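Side-chain contacts in Tubulin/ftsz, gtpase (Methanosaeta thermophila, PDB 3ZID), which binds GTP and has GTPase activity, and as a tubulin-like protein of archaea is probably involved in the control of cell shape: residues 44-49 with 94-99; 201-206 with 276-281; 281-286 with 311-316. All coordinates share one frame; numbering follows the deposited sequence.

Interaction 1: 44-49 with 94-99; sequences ETIAIN and LEEIEK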
ATOM      1  N   GLU A  44      -7.369 -13.591  -9.515  1.00 35.73           N
ATOM      2  CA  GLU A  44      -6.308 -14.510  -9.122  1.00 35.14           C
ATOM      3  C   GLU A  44      -5.430 -13.897  -8.041  1.00 32.35           C
ATOM      4  O   GLU A  44      -5.153 -12.700  -8.044  1.00 27.54           O
ATOM      5  CB  GLU A  44      -5.450 -14.885 -10.333  1.00 43.54           C
ATOM      6  CG  GLU A  44      -6.233 -15.551 -11.454  1.00 49.62           C
ATOM      7  CD  GLU A  44      -6.416 -17.041 -11.252  1.00 51.68           C
ATOM      8  OE1 GLU A  44      -5.990 -17.567 -10.208  1.00 54.42           O
ATOM      9  OE2 GLU A  44      -7.010 -17.689 -12.132  1.00 61.75           O
ATOM     10  N   THR A  45      -5.012 -14.726  -7.099  1.00 27.38           N
ATOM     11  CA  THR A  45      -4.202 -14.259  -6.007  1.00 31.01           C
ATOM     12  C   THR A  45      -2.983 -15.141  -5.885  1.00 28.03           C
ATOM     13  O   THR A  45      -3.097 -16.365  -5.908  1.00 26.57           O
ATOM     14  CB  THR A  45      -4.985 -14.283  -4.685  1.00 33.96           C
ATOM     15  OG1 THR A  45      -5.350 -15.630  -4.365  1.00 31.40           O
ATOM     16  CG2 THR A  45      -6.241 -13.435  -4.798  1.00 28.78           C
ATOM     17  N   ILE A  46      -1.815 -14.519  -5.769  1.00 27.87           N
ATOM     18  CA  ILE A  46      -0.595 -15.257  -5.477  1.00 24.86           C
ATOM     19  C   ILE A  46       0.130 -14.582  -4.341  1.00 21.98           C
ATOM     20  O   ILE A  46       0.407 -13.395  -4.407  1.00 23.23           O
ATOM     21  CB  ILE A  46       0.353 -15.336  -6.672  1.00 26.01           C
ATOM     22  CG1 ILE A  46      -0.384 -15.869  -7.896  1.00 25.50           C
ATOM     23  CG2 ILE A  46       1.542 -16.263  -6.352  1.00 20.95           C
ATOM     24  CD1 ILE A  46       0.457 -15.798  -9.140  1.00 31.61           C
ATOM     25  N   ALA A  47       0.383 -15.339  -3.279  1.00 22.36           N
ATOM     26  CA  ALA A  47       1.205 -14.873  -2.185  1.00 19.92           C
ATOM     27  C   ALA A  47       2.648 -15.286  -2.469  1.00 24.04           C
ATOM     28  O   ALA A  47       2.950 -16.466  -2.591  1.00 24.63           O
ATOM     29  CB  ALA A  47       0.734 -15.476  -0.897  1.00 22.08           C
ATOM     30  N   ILE A  48       3.540 -14.312  -2.564  1.00 27.13           N
ATOM     31  CA  ILE A  48       4.934 -14.600  -2.882  1.00 22.78           C
ATOM     32  C   ILE A  48       5.808 -14.246  -1.673  1.00 20.08           C
ATOM     33  O   ILE A  48       5.652 -13.178  -1.069  1.00 22.33           O
ATOM     34  CB  ILE A  48       5.359 -13.821  -4.149  1.00 25.51           C
ATOM     35  CG1 ILE A  48       4.342 -14.078  -5.271  1.00 25.40           C
ATOM     36  CG2 ILE A  48       6.780 -14.216  -4.581  1.00 27.72           C
ATOM     37  CD1 ILE A  48       4.512 -13.242  -6.521  1.00 20.73           C
ATOM     38  N   ASN A  49       6.718 -15.155  -1.317  1.00 23.44           N
ATOM     39  CA  ASN A  49       7.624 -14.948  -0.190  1.00 23.46           C
ATOM     40  C   ASN A  49       8.888 -15.804  -0.271  1.00 28.39           C
ATOM     41  O   ASN A  49       8.884 -16.885  -0.851  1.00 33.63           O
ATOM     42  CB  ASN A  49       6.905 -15.239   1.130  1.00 22.04           C
ATOM     43  CG  ASN A  49       7.392 -14.366   2.269  1.00 27.98           C
ATOM     44  OD1 ASN A  49       8.584 -14.044   2.367  1.00 26.93           O
ATOM     45  ND2 ASN A  49       6.465 -13.949   3.128  1.00 22.44           N
ATOM     46  N   LEU A  94       7.779 -14.937 -12.618  1.00 41.67           N
ATOM     47  CA  LEU A  94       6.997 -14.532 -13.786  1.00 47.25           C
ATOM     48  C   LEU A  94       6.251 -15.680 -14.476  1.00 50.94           C
ATOM     49  O   LEU A  94       5.138 -15.494 -14.989  1.00 51.61           O
ATOM     50  CB  LEU A  94       7.890 -13.807 -14.791  1.00 49.31           C
ATOM     51  CG  LEU A  94       8.412 -12.455 -14.322  1.00 48.69           C
ATOM     52  CD1 LEU A  94       9.506 -11.967 -15.257  1.00 55.77           C
ATOM     53  CD2 LEU A  94       7.267 -11.483 -14.318  1.00 41.79           C
ATOM     54  N   GLU A  95       6.860 -16.859 -14.480  1.00 51.24           N
ATOM     55  CA  GLU A  95       6.230 -18.045 -15.047  1.00 53.75           C
ATOM     56  C   GLU A  95       4.925 -18.358 -14.322  1.00 45.18           C
ATOM     57  O   GLU A  95       3.896 -18.627 -14.946  1.00 40.77           O
ATOM     58  CB  GLU A  95       7.185 -19.235 -14.983  1.00 59.84           C
ATOM     59  CG  GLU A  95       6.530 -20.568 -15.266  1.00 74.10           C
ATOM     60  CD  GLU A  95       7.534 -21.707 -15.332  1.00 88.12           C
ATOM     61  OE1 GLU A  95       8.748 -21.438 -15.178  1.00 91.70           O
ATOM     62  OE2 GLU A  95       7.109 -22.863 -15.554  1.00 92.67           O
ATOM     63  N   GLU A  96       4.972 -18.297 -12.997  1.00 44.79           N
ATOM     64  CA  GLU A  96       3.804 -18.579 -12.180  1.00 48.86           C
ATOM     65  C   GLU A  96       2.656 -17.632 -12.497  1.00 46.40           C
ATOM     66  O   GLU A  96       1.488 -18.031 -12.507  1.00 46.45           O
ATOM     67  CB  GLU A  96       4.161 -18.497 -10.694  1.00 57.61           C
ATOM     68  CG  GLU A  96       2.984 -18.765  -9.762  1.00 68.46           C
ATOM     69  CD  GLU A  96       2.261 -20.068 -10.049  1.00 77.47           C
ATOM     70  OE1 GLU A  96       2.928 -21.052 -10.442  1.00 80.36           O
ATOM     71  OE2 GLU A  96       1.016 -20.090  -9.904  1.00 76.20           O
ATOM     72  N   ILE A  97       2.995 -16.377 -12.763  1.00 45.92           N
ATOM     73  CA  ILE A  97       1.995 -15.383 -13.133  1.00 42.45           C
ATOM     74  C   ILE A  97       1.417 -15.657 -14.517  1.00 41.12           C
ATOM     75  O   ILE A  97       0.199 -15.683 -14.695  1.00 36.91           O
ATOM     76  CB  ILE A  97       2.600 -13.973 -13.084  1.00 36.22           C
ATOM     77  CG1 ILE A  97       2.932 -13.617 -11.635  1.00 31.98           C
ATOM     78  CG2 ILE A  97       1.668 -12.965 -13.732  1.00 27.76           C
ATOM     79  CD1 ILE A  97       3.880 -12.468 -11.485  1.00 36.08           C
ATOM     80  N   GLU A  98       2.296 -15.891 -15.489  1.00 48.40           N
ATOM     81  CA  GLU A  98       1.864 -16.126 -16.867  1.00 52.88           C
ATOM     82  C   GLU A  98       0.992 -17.372 -17.033  1.00 49.62           C
ATOM     83  O   GLU A  98       0.154 -17.427 -17.929  1.00 51.11           O
ATOM     84  CB  GLU A  98       3.059 -16.144 -17.818  1.00 63.68           C
ATOM     85  CG  GLU A  98       3.638 -14.754 -18.045  1.00 78.63           C
ATOM     86  CD  GLU A  98       5.049 -14.772 -18.599  1.00 93.69           C
ATOM     87  OE1 GLU A  98       5.635 -15.871 -18.723  1.00100.77           O
ATOM     88  OE2 GLU A  98       5.570 -13.682 -18.919  1.00 95.55           O
ATOM     89  N   LYS A  99       1.165 -18.351 -16.152  1.00 53.16           N
ATOM     90  CA  LYS A  99       0.334 -19.555 -16.172  1.00 54.23           C
ATOM     91  C   LYS A  99      -1.148 -19.249 -15.978  1.00 52.35           C
ATOM     92  O   LYS A  99      -1.998 -20.058 -16.342  1.00 47.45           O
ATOM     93  CB  LYS A  99       0.752 -20.514 -15.053  1.00 56.91           C
ATOM     94  CG  LYS A  99       2.114 -21.154 -15.218  1.00 62.12           C
ATOM     95  CD  LYS A  99       2.367 -22.166 -14.111  1.00 65.89           C
ATOM     96  CE  LYS A  99       3.699 -22.879 -14.302  1.00 72.88           C
ATOM     97  NZ  LYS A  99       3.927 -23.916 -13.256  1.00 75.84           N
TER
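Ile46 and Ile97 mark the place where strand 42-49 and the last turns of helix 79-98 come nearest each other, with their CA atoms 8.1 Å apart. At that separation the backbones share no hydrogen bond. The helix looks after its own amides, as in the bond from Glu98 N to Leu94 O (2.9 Å), and the strand pairs instead with strand 3-9 through Ile46 to Met6 and Gly8. What bridges the gap is carbon. Ile46 points toward the helix with its CG1 branch opposite the carbonyl carbon (chi1 -53°), and a nearly straight chi2 of 173° carries CD1 to full reach. This one methyl makes both close contacts. It lies 4.1 Å from CG1 of Ile97, and the two isoleucines cross obliquely; it also meets the aliphatic part of Glu96, at CG, 3.9 Å away. The setting is the Rossmann-like GTPase domain of the tubulin/FtsZ family, a parallel sheet with helices on its two faces. Thr45 and Ala47 turn to helix 10-30, whereas Ile46 and Ile48 face the layer that holds helices 79-98 and 117-131. Farther along, the strand reaches the nucleotide site indirectly: Asn49 and the carbonyl of Ile48 hydrogen-bond to Asn14, a GTP-binding residue. Glu96 combines two roles, because its chain bends at chi2 (53°). The methylene stays against Ile46 while the carboxylate forms a salt bridge with Arg100, which also pairs with Glu44 at the start of the strand segment.

Interaction 2: 201-206 with 276-281; sequences LLFLIE and VIQGSR
OE1 of Glu206 is a shared acceptor: Gln278 NE2 reaches it in a weak hydrogen bond of 3.2 Å with an N-H...O angle of 158°, Lys310 adds a salt bridge, and Arg315 a long, weak ion pair. The helix that carries Glu206, 186-210, is the core helix of the tubulin/FtsZ fold, which runs between the GTPase domain and the C-terminal domain. Here it meets strand 270-279 of the latter; the axes of helix 201-206 and strand 276-279 approach to 10.3 Å and cross at 91°. Gln278 spans the gap in an extended conformation, CG anti to the backbone N (chi1 -180°) and the next torsion straight as well. Its amide stands nearly upright to the carboxylate of Glu206, but its plane is nearly parallel to the Phe203 ring. OE1 of Gln278 approaches CE1 of Phe203 obliquely at 3.5 Å, and that same oxygen accepts a hydrogen bond from Arg315, whose guanidinium also makes a cation-pi contact with the ring. Nearer the strand, the first side-chain carbon, Gln278 CB, packs 3.7 Å from Phe203 CZ. An alanine here, lacking the amide, would probably leave Arg315 NE without this acceptor and Glu206 OE1 with one donor fewer, and open a gap beside CE1 of the ring where the amide lay. Two residues back, CG1 of Val276 touches Phe203 CE1 at 4.1 Å.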
ATOM      1  N   LEU A 201     -10.085  -2.775  -1.044  1.00 11.78           N
ATOM      2  CA  LEU A 201      -9.684  -3.283  -2.357  1.00 12.79           C
ATOM      3  C   LEU A 201     -10.813  -4.081  -3.006  1.00 13.58           C
ATOM      4  O   LEU A 201     -11.038  -4.001  -4.213  1.00 14.23           O
ATOM      5  CB  LEU A 201      -8.446  -4.178  -2.253  1.00 15.59           C
ATOM      6  CG  LEU A 201      -7.089  -3.519  -1.954  1.00 23.01           C
ATOM      7  CD1 LEU A 201      -5.990  -4.596  -1.879  1.00 27.63           C
ATOM      8  CD2 LEU A 201      -6.770  -2.457  -2.988  1.00 19.26           C
ATOM      9  N   LEU A 202     -11.481  -4.889  -2.186  1.00 11.71           N
ATOM     10  CA  LEU A 202     -12.610  -5.683  -2.657  1.00 17.64           C
ATOM     11  C   LEU A 202     -13.769  -4.802  -3.105  1.00 12.90           C
ATOM     12  O   LEU A 202     -14.401  -5.070  -4.125  1.00 18.08           O
ATOM     13  CB  LEU A 202     -13.044  -6.682  -1.591  1.00 16.25           C
ATOM     14  CG  LEU A 202     -12.076  -7.867  -1.525  1.00 15.43           C
ATOM     15  CD1 LEU A 202     -12.365  -8.717  -0.302  1.00 17.01           C
ATOM     16  CD2 LEU A 202     -12.192  -8.688  -2.824  1.00 17.73           C
ATOM     17  N   PHE A 203     -14.021  -3.733  -2.364  1.00 14.31           N
ATOM     18  CA  PHE A 203     -15.035  -2.753  -2.745  1.00 16.79           C
ATOM     19  C   PHE A 203     -14.597  -2.133  -4.092  1.00 19.51           C
ATOM     20  O   PHE A 203     -15.396  -2.027  -5.025  1.00 17.41           O
ATOM     21  CB  PHE A 203     -15.158  -1.699  -1.626  1.00 20.34           C
ATOM     22  CG  PHE A 203     -16.302  -0.717  -1.785  1.00 22.44           C
ATOM     23  CD1 PHE A 203     -17.134  -0.737  -2.883  1.00 24.10           C
ATOM     24  CD2 PHE A 203     -16.540   0.230  -0.798  1.00 21.07           C
ATOM     25  CE1 PHE A 203     -18.185   0.185  -3.007  1.00 25.38           C
ATOM     26  CE2 PHE A 203     -17.578   1.150  -0.912  1.00 20.57           C
ATOM     27  CZ  PHE A 203     -18.396   1.129  -2.027  1.00 17.62           C
ATOM     28  N   LEU A 204     -13.335  -1.731  -4.197  1.00 20.00           N
ATOM     29  CA  LEU A 204     -12.817  -1.143  -5.443  1.00 19.15           C
ATOM     30  C   LEU A 204     -13.006  -2.058  -6.671  1.00 21.24           C
ATOM     31  O   LEU A 204     -13.456  -1.619  -7.726  1.00 19.60           O
ATOM     32  CB  LEU A 204     -11.346  -0.787  -5.287  1.00 15.59           C
ATOM     33  CG  LEU A 204     -10.619  -0.234  -6.522  1.00 20.82           C
ATOM     34  CD1 LEU A 204     -11.305   1.030  -7.037  1.00 20.56           C
ATOM     35  CD2 LEU A 204      -9.131   0.021  -6.200  1.00 17.60           C
ATOM     36  N   ILE A 205     -12.655  -3.327  -6.517  1.00 17.03           N
ATOM     37  CA  ILE A 205     -12.808  -4.300  -7.575  1.00 16.72           C
ATOM     38  C   ILE A 205     -14.279  -4.480  -7.953  1.00 17.88           C
ATOM     39  O   ILE A 205     -14.622  -4.450  -9.124  1.00 17.40           O
ATOM     40  CB  ILE A 205     -12.198  -5.640  -7.142  1.00 19.17           C
ATOM     41  CG1 ILE A 205     -10.671  -5.522  -7.093  1.00 18.41           C
ATOM     42  CG2 ILE A 205     -12.604  -6.757  -8.096  1.00 21.48           C
ATOM     43  CD1 ILE A 205     -10.019  -6.540  -6.187  1.00 19.87           C
ATOM     44  N   GLU A 206     -15.143  -4.620  -6.950  1.00 15.68           N
ATOM     45  CA  GLU A 206     -16.593  -4.715  -7.172  1.00 20.19           C
ATOM     46  C   GLU A 206     -17.142  -3.519  -7.956  1.00 17.42           C
ATOM     47  O   GLU A 206     -17.848  -3.684  -8.943  1.00 27.95           O
ATOM     48  CB  GLU A 206     -17.332  -4.864  -5.839  1.00 19.38           C
ATOM     49  CG  GLU A 206     -18.818  -5.199  -6.000  1.00 33.04           C
ATOM     50  CD  GLU A 206     -19.462  -5.688  -4.715  1.00 40.57           C
ATOM     51  OE1 GLU A 206     -19.309  -5.020  -3.669  1.00 35.43           O
ATOM     52  OE2 GLU A 206     -20.125  -6.745  -4.759  1.00 49.76           O
ATOM     53  N   VAL A 276     -17.258   6.415  -5.078  1.00 18.54           N
ATOM     54  CA  VAL A 276     -18.224   5.381  -5.414  1.00 19.70           C
ATOM     55  C   VAL A 276     -19.207   5.246  -4.268  1.00 22.69           C
ATOM     56  O   VAL A 276     -18.802   5.058  -3.126  1.00 16.82           O
ATOM     57  CB  VAL A 276     -17.551   3.996  -5.652  1.00 16.94           C
ATOM     58  CG1 VAL A 276     -18.602   2.946  -6.057  1.00 17.88           C
ATOM     59  CG2 VAL A 276     -16.486   4.105  -6.709  1.00 21.77           C
ATOM     60  N   ILE A 277     -20.494   5.391  -4.580  1.00 19.26           N
ATOM     61  CA  ILE A 277     -21.568   5.215  -3.607  1.00 17.93           C
ATOM     62  C   ILE A 277     -22.284   3.907  -3.894  1.00 18.61           C
ATOM     63  O   ILE A 277     -22.730   3.661  -5.019  1.00 20.79           O
ATOM     64  CB  ILE A 277     -22.635   6.327  -3.699  1.00 22.92           C
ATOM     65  CG1 ILE A 277     -21.988   7.697  -3.858  1.00 22.18           C
ATOM     66  CG2 ILE A 277     -23.567   6.280  -2.471  1.00 23.50           C
ATOM     67  CD1 ILE A 277     -21.574   8.282  -2.559  1.00 40.15           C
ATOM     68  N   GLN A 278     -22.381   3.064  -2.881  1.00 12.74           N
ATOM     69  CA  GLN A 278     -23.013   1.769  -3.046  1.00 19.91           C
ATOM     70  C   GLN A 278     -24.073   1.566  -1.987  1.00 16.99           C
ATOM     71  O   GLN A 278     -23.827   1.831  -0.816  1.00 15.15           O
ATOM     72  CB  GLN A 278     -21.966   0.664  -2.937  1.00 16.78           C
ATOM     73  CG  GLN A 278     -22.517  -0.735  -3.105  1.00 20.84           C
ATOM     74  CD  GLN A 278     -21.416  -1.785  -3.050  1.00 25.42           C
ATOM     75  OE1 GLN A 278     -20.749  -1.954  -2.038  1.00 27.55           O
ATOM     76  NE2 GLN A 278     -21.200  -2.462  -4.164  1.00 24.63           N
ATOM     77  N   GLY A 279     -25.234   1.051  -2.381  1.00 14.53           N
ATOM     78  CA  GLY A 279     -26.255   0.742  -1.398  1.00 18.38           C
ATOM     79  C   GLY A 279     -27.604   0.464  -2.035  1.00 18.20           C
ATOM     80  O   GLY A 279     -27.718   0.506  -3.260  1.00 17.71           O
ATOM     81  N   SER A 280     -28.603   0.148  -1.209  1.00 16.98           N
ATOM     82  CA  SER A 280     -29.959  -0.095  -1.714  1.00 16.43           C
ATOM     83  C   SER A 280     -30.445   1.102  -2.497  1.00 13.65           C
ATOM     84  O   SER A 280     -30.149   2.242  -2.158  1.00 18.43           O
ATOM     85  CB  SER A 280     -30.933  -0.418  -0.579  1.00 16.78           C
ATOM     86  OG  SER A 280     -30.541  -1.594   0.103  1.00 18.07           O
ATOM     87  N   ARG A 281     -31.206   0.834  -3.547  1.00 17.92           N
ATOM     88  CA  ARG A 281     -31.657   1.871  -4.461  1.00 19.01           C
ATOM     89  C   ARG A 281     -32.406   2.989  -3.701  1.00 22.17           C
ATOM     90  O   ARG A 281     -32.308   4.171  -4.037  1.00 20.81           O
ATOM     91  CB  ARG A 281     -32.562   1.235  -5.534  1.00 13.89           C
ATOM     92  CG  ARG A 281     -33.057   2.156  -6.634  1.00 15.83           C
ATOM     93  CD  ARG A 281     -34.070   1.414  -7.532  1.00 17.73           C
ATOM     94  NE  ARG A 281     -33.521   0.261  -8.238  1.00 18.52           N
ATOM     95  CZ  ARG A 281     -32.808   0.302  -9.367  1.00 17.51           C
ATOM     96  NH1 ARG A 281     -32.527   1.456  -9.977  1.00 13.14           N
ATOM     97  NH2 ARG A 281     -32.381  -0.832  -9.899  1.00 14.82           N
TER

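Interaction 3: 281-286 with 311-316; sequences REYLNV and KGEPRV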
ATOM      1  N   ARG A 281     -31.206   0.834  -3.547  1.00 17.92           N
ATOM      2  CA  ARG A 281     -31.657   1.871  -4.461  1.00 19.01           C
ATOM      3  C   ARG A 281     -32.406   2.989  -3.701  1.00 22.17           C
ATOM      4  O   ARG A 281     -32.308   4.171  -4.037  1.00 20.81           O
ATOM      5  CB  ARG A 281     -32.562   1.235  -5.534  1.00 13.89           C
ATOM      6  CG  ARG A 281     -33.057   2.156  -6.634  1.00 15.83           C
ATOM      7  CD  ARG A 281     -34.070   1.414  -7.532  1.00 17.73           C
ATOM      8  NE  ARG A 281     -33.521   0.261  -8.238  1.00 18.52           N
ATOM      9  CZ  ARG A 281     -32.808   0.302  -9.367  1.00 17.51           C
ATOM     10  NH1 ARG A 281     -32.527   1.456  -9.977  1.00 13.14           N
ATOM     11  NH2 ARG A 281     -32.381  -0.832  -9.899  1.00 14.82           N
ATOM     12  N   GLU A 282     -33.169   2.621  -2.678  1.00 14.76           N
ATOM     13  CA  GLU A 282     -33.987   3.637  -2.011  1.00 23.43           C
ATOM     14  C   GLU A 282     -33.124   4.698  -1.311  1.00 24.28           C
ATOM     15  O   GLU A 282     -33.569   5.799  -1.063  1.00 23.06           O
ATOM     16  CB  GLU A 282     -35.007   3.015  -1.053  1.00 26.47           C
ATOM     17  CG  GLU A 282     -34.413   2.212   0.094  1.00 29.06           C
ATOM     18  CD  GLU A 282     -34.202   0.745  -0.263  1.00 37.35           C
ATOM     19  OE1 GLU A 282     -34.164   0.409  -1.482  1.00 32.67           O
ATOM     20  OE2 GLU A 282     -34.073  -0.064   0.692  1.00 39.58           O
ATOM     21  N   TYR A 283     -31.879   4.368  -1.013  1.00 19.03           N
ATOM     22  CA  TYR A 283     -30.988   5.342  -0.404  1.00 17.66           C
ATOM     23  C   TYR A 283     -30.314   6.272  -1.397  1.00 22.07           C
ATOM     24  O   TYR A 283     -29.660   7.227  -0.983  1.00 24.23           O
ATOM     25  CB  TYR A 283     -29.905   4.627   0.375  1.00 19.90           C
ATOM     26  CG  TYR A 283     -30.417   3.854   1.554  1.00 24.35           C
ATOM     27  CD1 TYR A 283     -31.208   4.469   2.520  1.00 26.59           C
ATOM     28  CD2 TYR A 283     -30.072   2.520   1.730  1.00 19.84           C
ATOM     29  CE1 TYR A 283     -31.658   3.776   3.626  1.00 24.72           C
ATOM     30  CE2 TYR A 283     -30.518   1.818   2.830  1.00 25.02           C
ATOM     31  CZ  TYR A 283     -31.314   2.454   3.776  1.00 25.05           C
ATOM     32  OH  TYR A 283     -31.754   1.758   4.875  1.00 28.16           O
ATOM     33  N   LEU A 284     -30.436   5.982  -2.690  1.00 15.52           N
ATOM     34  CA  LEU A 284     -29.628   6.665  -3.714  1.00 16.29           C
ATOM     35  C   LEU A 284     -30.384   7.734  -4.477  1.00 19.28           C
ATOM     36  O   LEU A 284     -31.175   7.452  -5.378  1.00 24.99           O
ATOM     37  CB  LEU A 284     -29.015   5.659  -4.691  1.00 17.84           C
ATOM     38  CG  LEU A 284     -28.173   4.532  -4.085  1.00 17.27           C
ATOM     39  CD1 LEU A 284     -27.767   3.521  -5.144  1.00 18.67           C
ATOM     40  CD2 LEU A 284     -26.951   5.037  -3.328  1.00 22.36           C
ATOM     41  N   ASN A 285     -30.146   8.977  -4.099  1.00 19.96           N
ATOM     42  CA  ASN A 285     -30.736  10.124  -4.755  1.00 20.89           C
ATOM     43  C   ASN A 285     -29.661  10.738  -5.640  1.00 27.97           C
ATOM     44  O   ASN A 285     -28.734  11.381  -5.139  1.00 25.13           O
ATOM     45  CB  ASN A 285     -31.199  11.112  -3.679  1.00 29.03           C
ATOM     46  CG  ASN A 285     -31.910  12.330  -4.244  1.00 39.98           C
ATOM     47  OD1 ASN A 285     -31.614  12.806  -5.346  1.00 42.81           O
ATOM     48  ND2 ASN A 285     -32.848  12.858  -3.469  1.00 45.97           N
ATOM     49  N   VAL A 286     -29.759  10.495  -6.943  1.00 21.25           N
ATOM     50  CA  VAL A 286     -28.742  10.951  -7.881  1.00 26.99           C
ATOM     51  C   VAL A 286     -28.499  12.452  -7.841  1.00 20.81           C
ATOM     52  O   VAL A 286     -27.364  12.912  -7.912  1.00 26.40           O
ATOM     53  CB  VAL A 286     -29.063  10.502  -9.324  1.00 26.29           C
ATOM     54  CG1 VAL A 286     -27.908  10.852 -10.253  1.00 19.42           C
ATOM     55  CG2 VAL A 286     -29.323   9.030  -9.343  1.00 33.68           C
ATOM     56  N   LYS A 311     -28.013  -4.221  -2.394  1.00 22.79           N
ATOM     57  CA  LYS A 311     -28.761  -4.207  -1.141  1.00 27.01           C
ATOM     58  C   LYS A 311     -27.901  -3.966   0.098  1.00 28.22           C
ATOM     59  O   LYS A 311     -26.960  -4.706   0.379  1.00 33.98           O
ATOM     60  CB  LYS A 311     -29.574  -5.500  -0.977  1.00 30.80           C
ATOM     61  CG  LYS A 311     -30.452  -5.524   0.277  1.00 38.25           C
ATOM     62  CD  LYS A 311     -31.423  -6.699   0.262  1.00 48.47           C
ATOM     63  CE  LYS A 311     -32.366  -6.691   1.472  1.00 54.25           C
ATOM     64  NZ  LYS A 311     -33.242  -5.480   1.499  1.00 58.44           N
ATOM     65  N   GLY A 312     -28.237  -2.914   0.837  1.00 27.59           N
ATOM     66  CA  GLY A 312     -27.559  -2.628   2.084  1.00 22.45           C
ATOM     67  C   GLY A 312     -27.578  -1.163   2.434  1.00 21.76           C
ATOM     68  O   GLY A 312     -27.905  -0.312   1.609  1.00 20.99           O
ATOM     69  N   GLU A 313     -27.190  -0.869   3.667  1.00 24.76           N
ATOM     70  CA  GLU A 313     -27.005   0.504   4.107  1.00 25.19           C
ATOM     71  C   GLU A 313     -25.828   1.060   3.304  1.00 22.54           C
ATOM     72  O   GLU A 313     -24.874   0.345   3.030  1.00 21.78           O
ATOM     73  CB  GLU A 313     -26.722   0.544   5.605  1.00 30.60           C
ATOM     74  CG  GLU A 313     -27.673  -0.316   6.442  1.00 39.19           C
ATOM     75  CD  GLU A 313     -29.120   0.089   6.258  1.00 56.10           C
ATOM     76  OE1 GLU A 313     -29.417   1.298   6.339  1.00 63.54           O
ATOM     77  OE2 GLU A 313     -29.966  -0.796   6.025  1.00 63.64           O
ATOM     78  N   PRO A 314     -25.927   2.319   2.874  1.00 19.12           N
ATOM     79  CA  PRO A 314     -24.924   2.876   1.967  1.00 17.52           C
ATOM     80  C   PRO A 314     -23.496   2.894   2.520  1.00 25.21           C
ATOM     81  O   PRO A 314     -23.284   3.057   3.717  1.00 19.14           O
ATOM     82  CB  PRO A 314     -25.424   4.298   1.706  1.00 25.38           C
ATOM     83  CG  PRO A 314     -26.461   4.564   2.797  1.00 30.14           C
ATOM     84  CD  PRO A 314     -27.040   3.254   3.134  1.00 22.79           C
ATOM     85  N   ARG A 315     -22.538   2.682   1.622  1.00 16.58           N
ATOM     86  CA  ARG A 315     -21.135   2.837   1.944  1.00 14.07           C
ATOM     87  C   ARG A 315     -20.474   3.593   0.793  1.00 15.52           C
ATOM     88  O   ARG A 315     -20.952   3.597  -0.356  1.00 17.86           O
ATOM     89  CB  ARG A 315     -20.447   1.492   2.186  1.00 17.20           C
ATOM     90  CG  ARG A 315     -20.453   0.539   1.001  1.00 18.73           C
ATOM     91  CD  ARG A 315     -19.491  -0.622   1.288  1.00 20.87           C
ATOM     92  NE  ARG A 315     -19.410  -1.545   0.158  1.00 25.68           N
ATOM     93  CZ  ARG A 315     -18.590  -2.591   0.109  1.00 24.15           C
ATOM     94  NH1 ARG A 315     -17.780  -2.836   1.128  1.00 22.44           N
ATOM     95  NH2 ARG A 315     -18.592  -3.394  -0.951  1.00 21.51           N
ATOM     96  N   VAL A 316     -19.382   4.261   1.115  1.00 14.67           N
ATOM     97  CA  VAL A 316     -18.698   5.084   0.150  1.00 14.77           C
ATOM     98  C   VAL A 316     -17.237   4.692   0.117  1.00 16.05           C
ATOM     99  O   VAL A 316     -16.594   4.513   1.156  1.00 15.73           O
ATOM    100  CB  VAL A 316     -18.817   6.587   0.496  1.00 18.48           C
ATOM    101  CG1 VAL A 316     -18.039   7.433  -0.512  1.00 21.59           C
ATOM    102  CG2 VAL A 316     -20.285   7.012   0.514  1.00 19.88           C
TER
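Two connections at one end of the C-terminal domain's mixed sheet meet through Tyr283: the short 3-10 turn that leads from strand 270-279 to helix 286-296, and the loop that enters strand 315-322. The turn is closed by a backbone bond from Leu284 N to Arg281 O, and Tyr283 points from it toward the loop. With CG opposite the carbonyl carbon, its ring is laid along Gly312, Glu313 and Pro314, and each meets it differently. Pro314 comes over a face: its CD lies 3.9 Å from the ring centroid and 28° off the ring normal, a CH-pi contact in which the proline stands at about a right angle to the tyrosine. That methylene sits toward one side of the ring, 3.4 Å from Tyr283 CD2. Gly312 uses its backbone, the carbonyl O lying at the ring's edge, near the plane, 3.6 Å from CD2. Glycine suits the spot, since at these backbone angles a CB would be jammed against the carbonyl O of Lys311. Glu313 starts off away from the turn, but bends at chi2 (-58°) and brings its carboxylate back to the phenol, with OE1 2.8 Å from Tyr283 OH. The carboxylate is turned 70° from the ring plane. Beyond the contact, Pro244 also touches Tyr283, and Pro314 packs on Ile246 of helix 246-252. Just after the turn, Asn285 is the N-cap of helix 286-296, its OD1 accepting from Glu288 N. Strand 270-279, this helix and the parallel neighbour strand 302-309 form a beta-alpha-beta crossover, and Tyr283 ties the start of that crossover to the connection that follows its second strand.

The three contacts illustrate how chemistry follows position. Interaction 1, buried in the GTPase domain, joins a helix to the parallel sheet through aliphatic carbon alone. Interaction 2 is buried too, but at the seam between the core helix and the C-terminal sheet, where an aromatic ring is combined with amide and charged groups. Interaction 3, partly buried, lies farther out and sets a tyrosine against loop backbone, a proline and a carboxylate. Interactions 2 and 3 touch and share Arg281; Arg315 from 311-316 reaches into the polar cluster of 201-206 and 276-281, and strands 270-279 and 315-322 are neighbours. Interaction 1 stands apart, its centre about 27 Å from that of interaction 2.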